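Local structure of 1-phosphatidylinositol 4,5-bisphosphate phosphodiesterase (Drosophila melanogaster, 6IRB) at residues 125-130 and 187-192. The protein belongs to the phosphoinositide phospholipase C-beta family and is represented here by an elongated, almost wholly helical region that folds back on itself. The protein carries 2 engineered substitutions. Sequence-based numbering, arbitrary orientation.
Sequences DRHARD and GRAMEK
The imidazole of His127 reaches from helix 18-150 across to helix 157-210 and meets the side chains of Ala189 and Met190. Its outer edge does the work against Ala189: the methyl CB lies close to the ring plane and is shared by NE2 and CE1, 3.8 Å from each. The selenomethionine Met190 comes to the ring obliquely, its terminal CE standing 4.0 Å from His127 CD2. With CG anti to its backbone N (chi1 -170°) and further bends at chi2 and chi3, the Met190 chain turns back toward helix 18-150, where it also touches Ile120, Leu123 and Glu124. His127, in turn, has CG anti to its carbonyl carbon, which carries the ring outward from the helix and into the interface.

This is the close part of a modest contact, with 124 Å² buried over both sides and the nearest CA atoms, those of His127 and Met190, 9.1 Å apart. His127 is the buried member; its NE2 is hydrogen-bonded to a residue just beyond the segments, and its backbone O accepts a hydrogen bond from Gln186 NE2. The charged outer faces of the two helices are different in character. Arg126 makes a salt bridge along its own helix, from NH1 to Asp130 OD2 at 3.4 Å, whose hydrogen bond is weak, while Asp130 touches Ile182 and Gln186 of the returning helix. The join is thus a sparse seam of an imidazole, a methyl and a selenomethionine end, where the last part of helix 18-150 and the returning helix 157-210 run antiparallel as a long helical hairpin, consistent with the elongated C-terminal coiled-coil region of phospholipase C-beta enzymes.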
loop_
_atom_site.group_PDB
_atom_site.type_symbol
_atom_site.label_atom_id
_atom_site.label_comp_id
_atom_site.label_asym_id
_atom_site.label_seq_id
_atom_site.Cartn_x
_atom_site.Cartn_y
_atom_site.Cartn_z
ATOM N N ASP A 125 19.933 28.422 -33.114
ATOM C CA ASP A 125 21.385 28.421 -33.235
ATOM C C ASP A 125 21.815 28.057 -34.652
ATOM O O ASP A 125 22.699 28.709 -35.220
ATOM C CB ASP A 125 21.987 27.475 -32.197
ATOM C CG ASP A 125 22.228 28.164 -30.856
ATOM O OD1 ASP A 125 21.318 28.885 -30.386
ATOM O OD2 ASP A 125 23.316 27.985 -30.272
ATOM N N ARG A 126 21.188 27.037 -35.251
ATOM C CA ARG A 126 21.460 26.741 -36.654
ATOM C C ARG A 126 21.113 27.919 -37.549
ATOM O O ARG A 126 21.956 28.389 -38.324
ATOM C CB ARG A 126 20.703 25.507 -37.128
ATOM C CG ARG A 126 21.276 25.065 -38.465
ATOM C CD ARG A 126 20.293 24.319 -39.343
ATOM N NE ARG A 126 20.957 23.248 -40.081
ATOM C CZ ARG A 126 21.009 23.188 -41.410
ATOM N NH1 ARG A 126 20.450 24.146 -42.144
ATOM N NH2 ARG A 126 21.634 22.183 -42.010
ATOM N N HIS A 127 19.879 28.426 -37.432
ATOM C CA HIS A 127 19.393 29.462 -38.342
ATOM C C HIS A 127 20.393 30.603 -38.476
ATOM O O HIS A 127 20.545 31.171 -39.563
ATOM C CB HIS A 127 18.060 30.016 -37.837
ATOM C CG HIS A 127 16.871 29.203 -38.232
ATOM N ND1 HIS A 127 16.969 28.048 -38.977
ATOM C CD2 HIS A 127 15.552 29.376 -37.977
ATOM C CE1 HIS A 127 15.760 27.547 -39.168
ATOM N NE2 HIS A 127 14.882 28.332 -38.570
ATOM N N ALA A 128 21.104 30.924 -37.392
ATOM C CA ALA A 128 22.038 32.043 -37.416
ATOM C C ALA A 128 23.296 31.691 -38.197
ATOM O O ALA A 128 23.838 32.534 -38.920
ATOM C CB ALA A 128 22.396 32.460 -35.987
ATOM N N ARG A 129 23.764 30.447 -38.059
ATOM C CA ARG A 129 24.904 29.961 -38.833
ATOM C C ARG A 129 24.653 30.109 -40.325
ATOM O O ARG A 129 25.520 30.564 -41.079
ATOM C CB ARG A 129 25.145 28.494 -38.500
ATOM C CG ARG A 129 26.093 28.272 -37.360
ATOM C CD ARG A 129 25.932 26.850 -36.824
ATOM N NE ARG A 129 26.117 26.723 -35.374
ATOM C CZ ARG A 129 27.136 27.202 -34.659
ATOM N NH1 ARG A 129 28.131 27.873 -35.227
ATOM N NH2 ARG A 129 27.154 27.000 -33.347
ATOM N N ASP A 130 23.470 29.693 -40.766
ATOM C CA ASP A 130 23.085 29.825 -42.165
ATOM C C ASP A 130 23.310 31.242 -42.669
ATOM O O ASP A 130 23.885 31.449 -43.745
ATOM C CB ASP A 130 21.629 29.402 -42.325
ATOM C CG ASP A 130 21.439 27.924 -42.061
ATOM O OD1 ASP A 130 22.402 27.159 -42.308
ATOM O OD2 ASP A 130 20.341 27.533 -41.596
ATOM N N GLY A 187 11.727 31.347 -41.217
ATOM C CA GLY A 187 10.488 31.612 -40.513
ATOM C C GLY A 187 9.550 30.431 -40.644
ATOM O O GLY A 187 8.908 30.024 -39.674
ATOM N N ARG A 188 9.492 29.837 -41.840
ATOM C CA ARG A 188 8.664 28.658 -42.053
ATOM C C ARG A 188 9.158 27.506 -41.194
ATOM O O ARG A 188 8.368 26.814 -40.539
ATOM C CB ARG A 188 8.695 28.278 -43.529
ATOM C CG ARG A 188 7.428 28.636 -44.245
ATOM C CD ARG A 188 7.651 29.859 -45.102
ATOM N NE ARG A 188 6.406 30.344 -45.680
ATOM C CZ ARG A 188 5.994 30.058 -46.907
ATOM N NH1 ARG A 188 6.744 29.290 -47.691
ATOM N NH2 ARG A 188 4.840 30.545 -47.350
ATOM N N ALA A 189 10.474 27.301 -41.175
ATOM C CA ALA A 189 11.034 26.220 -40.380
ATOM C C ALA A 189 10.686 26.395 -38.914
ATOM O O ALA A 189 10.289 25.434 -38.238
ATOM C CB ALA A 189 12.549 26.166 -40.567
HETATM N N MSE A 190 10.817 27.617 -38.409
HETATM C CA MSE A 190 10.510 27.867 -37.026
HETATM C C MSE A 190 9.041 27.601 -36.707
HETATM O O MSE A 190 8.726 26.916 -35.738
HETATM C CB MSE A 190 10.880 29.281 -36.642
HETATM C CG MSE A 190 10.797 29.456 -35.157
HETATM SE SE MSE A 190 11.741 27.954 -34.305
HETATM C CE MSE A 190 13.626 28.465 -34.554
ATOM N N GLU A 191 8.125 28.169 -37.488
ATOM C CA GLU A 191 6.712 27.928 -37.202
ATOM C C GLU A 191 6.444 26.433 -37.129
ATOM O O GLU A 191 5.880 25.938 -36.147
ATOM C CB GLU A 191 5.810 28.608 -38.227
ATOM C CG GLU A 191 4.491 29.007 -37.602
ATOM C CD GLU A 191 3.668 29.938 -38.466
ATOM O OE1 GLU A 191 3.237 29.508 -39.558
ATOM O OE2 GLU A 191 3.443 31.096 -38.041
ATOM N N LYS A 192 6.830 25.701 -38.177
ATOM C CA LYS A 192 6.573 24.269 -38.201
ATOM C C LYS A 192 7.134 23.610 -36.943
ATOM O O LYS A 192 6.459 22.787 -36.312
ATOM C CB LYS A 192 7.166 23.669 -39.484
ATOM C CG LYS A 192 7.522 22.159 -39.456
ATOM C CD LYS A 192 6.494 21.203 -38.824
ATOM C CE LYS A 192 7.229 20.061 -38.102
ATOM N NZ LYS A 192 6.334 18.969 -37.655
#